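Local coordinates for protein putative S41 protease (Bacteroides fragilis NCTC 9343, PDB 3K50) that is of unknown function but probably acts as an S41-family serine peptidase, carrying a PDZ-like domain beside its peptidase fold, at residues E104-Q109 against T163-S168; M115-D120 against S134-Q139. One frame throughout, in Å; residues are numbered along the deposited sequence.

Contact 1 (E104-Q109 against T163-S168)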
loop_
_atom_site.group_PDB
_atom_site.type_symbol
_atom_site.label_atom_id
_atom_site.label_comp_id
_atom_site.label_asym_id
_atom_site.label_seq_id
_atom_site.Cartn_x
_atom_site.Cartn_y
_atom_site.Cartn_z
ATOM N N GLU A 104 5.360 18.125 -6.479
ATOM C CA GLU A 104 4.093 18.832 -6.556
ATOM C C GLU A 104 4.292 20.337 -6.811
ATOM O O GLU A 104 3.556 20.938 -7.603
ATOM C CB GLU A 104 3.277 18.641 -5.300
ATOM C CG GLU A 104 1.863 19.155 -5.504
ATOM C CD GLU A 104 0.968 18.826 -4.355
ATOM O OE1 GLU A 104 1.142 19.475 -3.305
ATOM O OE2 GLU A 104 0.091 17.936 -4.522
ATOM N N GLU A 105 5.318 20.909 -6.187
ATOM C CA GLU A 105 5.659 22.306 -6.397
ATOM C C GLU A 105 6.140 22.510 -7.825
ATOM O O GLU A 105 5.944 23.601 -8.385
ATOM C CB GLU A 105 6.730 22.756 -5.386
ATOM C CG GLU A 105 6.199 22.700 -3.932
ATOM C CD GLU A 105 7.267 22.727 -2.853
ATOM O OE1 GLU A 105 8.492 22.802 -3.164
ATOM O OE2 GLU A 105 6.840 22.653 -1.667
ATOM N N ALA A 106 6.756 21.477 -8.417
ATOM C CA ALA A 106 7.226 21.538 -9.798
ATOM C C ALA A 106 6.093 21.503 -10.832
ATOM O O ALA A 106 6.360 21.670 -12.034
ATOM C CB ALA A 106 8.163 20.394 -10.064
ATOM N N GLY A 107 4.865 21.232 -10.376
ATOM C CA GLY A 107 3.670 21.128 -11.231
ATOM C C GLY A 107 3.487 19.721 -11.788
ATOM O O GLY A 107 2.794 19.520 -12.787
ATOM N N LEU A 108 4.097 18.729 -11.147
ATOM C CA LEU A 108 4.059 17.372 -11.675
ATOM C C LEU A 108 2.832 16.622 -11.180
ATOM O O LEU A 108 2.319 16.863 -10.080
ATOM C CB LEU A 108 5.342 16.619 -11.341
ATOM C CG LEU A 108 6.701 17.068 -11.900
ATOM C CD1 LEU A 108 7.786 16.240 -11.256
ATOM C CD2 LEU A 108 6.738 16.930 -13.407
ATOM N N GLN A 109 2.373 15.700 -12.014
ATOM C CA GLN A 109 1.199 14.911 -11.738
ATOM C C GLN A 109 1.389 13.514 -12.256
ATOM O O GLN A 109 2.150 13.294 -13.192
ATOM C CB GLN A 109 -0.009 15.465 -12.519
ATOM C CG GLN A 109 -0.444 16.843 -12.182
ATOM C CD GLN A 109 -1.745 17.173 -12.839
ATOM O OE1 GLN A 109 -2.785 16.575 -12.532
ATOM N NE2 GLN A 109 -1.701 18.100 -13.759
ATOM N N THR A 163 9.977 22.330 -16.362
ATOM C CA THR A 163 9.742 22.879 -15.061
ATOM C C THR A 163 10.995 22.740 -14.227
ATOM O O THR A 163 11.927 21.957 -14.566
ATOM C CB THR A 163 8.579 22.162 -14.358
ATOM O OG1 THR A 163 8.298 22.835 -13.133
ATOM C CG2 THR A 163 8.943 20.711 -14.067
ATOM N N THR A 164 11.018 23.523 -13.146
ATOM C CA THR A 164 12.103 23.497 -12.166
ATOM C C THR A 164 11.624 22.779 -10.929
ATOM O O THR A 164 10.602 23.178 -10.352
ATOM C CB THR A 164 12.500 24.920 -11.774
ATOM O OG1 THR A 164 12.894 25.594 -12.967
ATOM C CG2 THR A 164 13.647 24.918 -10.753
HETATM N N MSE A 165 12.341 21.721 -10.527
HETATM C CA MSE A 165 11.979 20.944 -9.356
HETATM C C MSE A 165 12.912 21.301 -8.214
HETATM O O MSE A 165 14.126 21.174 -8.346
HETATM C CB MSE A 165 12.056 19.435 -9.610
HETATM C CG MSE A 165 11.484 18.671 -8.467
HETATM SE SE MSE A 165 11.175 16.844 -8.873
HETATM C CE MSE A 165 12.978 16.326 -9.368
ATOM N N PRO A 166 12.354 21.708 -7.064
ATOM C CA PRO A 166 13.249 22.071 -5.958
ATOM C C PRO A 166 14.002 20.873 -5.394
ATOM O O PRO A 166 13.674 19.713 -5.725
ATOM C CB PRO A 166 12.304 22.677 -4.897
ATOM C CG PRO A 166 10.959 22.763 -5.513
ATOM C CD PRO A 166 10.933 21.865 -6.724
ATOM N N ALA A 167 15.008 21.151 -4.553
ATOM C CA ALA A 167 15.842 20.108 -3.965
ATOM C C ALA A 167 15.013 19.175 -3.106
ATOM O O ALA A 167 14.012 19.584 -2.498
ATOM C CB ALA A 167 17.011 20.714 -3.146
ATOM N N SER A 168 15.423 17.910 -3.068
ATOM C CA SER A 168 14.734 16.944 -2.247
ATOM C C SER A 168 14.740 17.302 -0.763
ATOM O O SER A 168 15.562 18.077 -0.309
ATOM C CB SER A 168 15.357 15.571 -2.425
ATOM O OG SER A 168 16.749 15.597 -2.259
#
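The carboxylate of E105 and the pyrrolidine ring of P166 meet obliquely, with OE1 of E105 lying 3.4 Å from CG of P166; P102 also packs against the proline. With CG beside its own backbone N (chi1 -64°) and the chain extended beyond it, E105 reaches toward the proline, while its OE2 forms a salt bridge with R169, so the charge is met just past the end of segment 163-168. The setting is the PDZ-like domain: the short helix 102-105 and the loop after it pack against strand 154-165, an outermost strand of the five-stranded antiparallel sheet. The S-P-A-E-E-A-G-L sequence through this helix resembles the one commonly found in bacterial PDZ domains. The helix closes in a Schellman motif, in which G107 takes positive phi and its N bonds back to O of E104 at 3.1 Å. This turn presents A106 to the strand twice over. Its methyl, the buried centre of the contact, sits 3.7 Å from O of T164 and 4.0 Å from CB of M165. Its carbonyl O faces T163. Beside the methyl, L108 and the selenomethionine M165 cross at about a right angle, CD1 of L108 lying 4.2 Å from SE of M165, and L108 also touches I94 and I140 of the sheet. At the other end, T163 sets its hydroxyl opposite its own backbone N (chi1 -174°) and donates from OG1 to O of A106, tilted 18° from the carbonyl plane; the 2.5 Å separation is unusually short and its exact length doubtful.

Contact 2 (M115-D120 against S134-Q139)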
loop_
_atom_site.group_PDB
_atom_site.type_symbol
_atom_site.label_atom_id
_atom_site.label_comp_id
_atom_site.label_asym_id
_atom_site.label_seq_id
_atom_site.Cartn_x
_atom_site.Cartn_y
_atom_site.Cartn_z
HETATM N N MSE A 115 11.425 13.399 -19.103
HETATM C CA MSE A 115 12.193 13.030 -20.314
HETATM C C MSE A 115 13.671 13.444 -20.305
HETATM O O MSE A 115 14.493 12.794 -20.967
HETATM C CB MSE A 115 11.542 13.627 -21.553
HETATM C CG MSE A 115 10.110 13.218 -21.740
HETATM SE SE MSE A 115 9.319 14.026 -23.276
HETATM C CE MSE A 115 9.983 12.816 -24.724
HETATM N N MSE A 116 13.986 14.548 -19.613
HETATM C CA MSE A 116 15.369 15.041 -19.461
HETATM C C MSE A 116 15.541 15.704 -18.121
HETATM O O MSE A 116 14.568 16.233 -17.561
HETATM C CB MSE A 116 15.673 16.099 -20.496
HETATM C CG MSE A 116 15.315 15.681 -21.884
HETATM SE SE MSE A 116 16.594 14.566 -22.727
HETATM C CE MSE A 116 17.289 16.142 -23.655
HETATM N N MSE A 117 16.770 15.650 -17.594
HETATM C CA MSE A 117 17.145 16.349 -16.367
HETATM C C MSE A 117 18.343 17.210 -16.677
HETATM O O MSE A 117 19.406 16.708 -17.034
HETATM C CB MSE A 117 17.497 15.394 -15.245
HETATM C CG MSE A 117 16.344 14.668 -14.722
HETATM SE SE MSE A 117 16.736 13.760 -13.049
HETATM C CE MSE A 117 18.048 12.386 -13.693
ATOM N N ASN A 118 18.180 18.514 -16.527
ATOM C CA ASN A 118 19.264 19.466 -16.844
ATOM C C ASN A 118 19.942 19.175 -18.178
ATOM O O ASN A 118 21.174 19.082 -18.265
ATOM C CB ASN A 118 20.280 19.524 -15.701
ATOM C CG ASN A 118 19.747 20.302 -14.516
ATOM O OD1 ASN A 118 19.192 19.714 -13.603
ATOM N ND2 ASN A 118 19.822 21.655 -14.579
ATOM N N GLY A 119 19.115 19.012 -19.213
ATOM C CA GLY A 119 19.595 18.755 -20.568
ATOM C C GLY A 119 20.170 17.377 -20.849
ATOM O O GLY A 119 20.563 17.119 -21.961
ATOM N N ASP A 120 20.210 16.475 -19.873
ATOM C CA ASP A 120 20.761 15.153 -20.107
ATOM C C ASP A 120 19.692 14.060 -19.989
ATOM O O ASP A 120 18.747 14.168 -19.199
ATOM C CB ASP A 120 21.868 14.864 -19.089
ATOM C CG ASP A 120 23.074 15.786 -19.221
ATOM O OD1 ASP A 120 23.101 16.689 -20.094
ATOM O OD2 ASP A 120 24.013 15.585 -18.427
ATOM N N SER A 134 19.700 17.920 -5.651
ATOM C CA SER A 134 19.536 19.364 -5.665
ATOM C C SER A 134 18.407 19.746 -6.626
ATOM O O SER A 134 17.718 18.852 -7.157
ATOM C CB SER A 134 20.862 20.031 -6.085
ATOM O OG SER A 134 21.256 19.530 -7.358
ATOM N N THR A 135 18.190 21.062 -6.802
ATOM C CA THR A 135 17.207 21.587 -7.718
ATOM C C THR A 135 17.565 21.074 -9.098
ATOM O O THR A 135 18.742 20.960 -9.402
ATOM C CB THR A 135 17.216 23.117 -7.693
ATOM O OG1 THR A 135 16.839 23.548 -6.380
ATOM C CG2 THR A 135 16.242 23.688 -8.706
ATOM N N ARG A 136 16.570 20.733 -9.919
ATOM C CA ARG A 136 16.809 20.199 -11.261
ATOM C C ARG A 136 15.917 20.886 -12.255
ATOM O O ARG A 136 14.852 21.398 -11.912
ATOM C CB ARG A 136 16.480 18.688 -11.357
ATOM C CG ARG A 136 16.980 17.765 -10.254
ATOM C CD ARG A 136 18.478 17.788 -10.109
ATOM N NE ARG A 136 19.173 17.729 -11.402
ATOM C CZ ARG A 136 19.503 16.604 -12.049
ATOM N NH1 ARG A 136 19.228 15.396 -11.539
ATOM N NH2 ARG A 136 20.140 16.691 -13.219
ATOM N N GLN A 137 16.342 20.862 -13.506
ATOM C CA GLN A 137 15.547 21.374 -14.610
ATOM C C GLN A 137 15.048 20.139 -15.333
ATOM O O GLN A 137 15.857 19.296 -15.722
ATOM C CB GLN A 137 16.363 22.244 -15.558
ATOM C CG GLN A 137 16.680 23.609 -14.991
ATOM C CD GLN A 137 15.414 24.386 -14.638
ATOM O OE1 GLN A 137 15.310 24.946 -13.544
ATOM N NE2 GLN A 137 14.425 24.374 -15.544
ATOM N N LEU A 138 13.734 20.050 -15.539
ATOM C CA LEU A 138 13.165 18.877 -16.178
ATOM C C LEU A 138 12.446 19.173 -17.482
ATOM O O LEU A 138 11.758 20.192 -17.587
ATOM C CB LEU A 138 12.147 18.237 -15.215
ATOM C CG LEU A 138 12.579 17.898 -13.779
ATOM C CD1 LEU A 138 11.440 17.215 -12.974
ATOM C CD2 LEU A 138 13.870 17.035 -13.715
ATOM N N GLN A 139 12.631 18.318 -18.486
ATOM C CA GLN A 139 11.774 18.334 -19.676
ATOM C C GLN A 139 10.694 17.288 -19.354
ATOM O O GLN A 139 11.017 16.195 -18.948
ATOM C CB GLN A 139 12.511 17.965 -20.959
ATOM C CG GLN A 139 11.622 18.017 -22.204
ATOM C CD GLN A 139 12.382 17.758 -23.500
ATOM O OE1 GLN A 139 12.980 16.702 -23.683
ATOM N NE2 GLN A 139 12.340 18.732 -24.418
HETATM O O HOH W 1 16.258 19.418 -18.732
#
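N118, in the turn after strand 113-117, meets R136 at the start of strand 136-146 with amide and guanidinium nearly coplanar, 3° apart. OD1 of N118 takes two donors from opposite faces of its amide plane: NE of R136 at 3.0 Å, tilted from that plane, and the backbone N of Q137 at 3.1 Å, well above it. NH2 of R136 adds a weak bond to the same oxygen. The bends at chi2 and chi3 of R136 fold its guanidinium back beside N118, with CB of M117 over one face; NH1 forms a salt bridge with E129 and lies 3.3 Å from SE of the selenomethionine M117. The backbone N of N118 is satisfied by O of Q137 in a short, nearly straight bond of 2.6 Å in the carbonyl plane. That carbonyl also accepts from a water, which in turn accepts from N of G119. Farther along, O of Q139 receives N of M115 at 2.8 Å and, weakly, N of M116, while N of Q139 donates to O of M116 at 3.0 Å. On one side of the sheet M116 and Q139 lie side by side; on the other, CG of M117 packs 3.6 Å from CD2 of L138. A type I' turn follows strand 113-117, M117 N bonding to D120 O and D120 N to M117 O, without itself joining the two strands. M115 and M116 facing the single residue Q139 form a classic beta bulge in this antiparallel pair of the PDZ-like sheet.

How the contacts relate
Contact 2 is nested within the chain loop closed by contact 1, and the two share one sheet: strand 136-146 lies between strands 113-117 and 154-165. Their centres are about 11 Å apart, and the adjoining strands join them directly. N of L138 and O of T163 lie 2.8 Å apart, a probable backbone hydrogen bond, while OE1 of Q137 and OG1 of T164 probably form another at 2.6 Å. M165 packs on A106 and L108 in contact 1 and on L138 in contact 2, so one side chain touches both. The contact centres, about 24 and 29 Å from the chain's centre, lie toward the periphery; the shared sheet and the family suggest one PDZ-like domain.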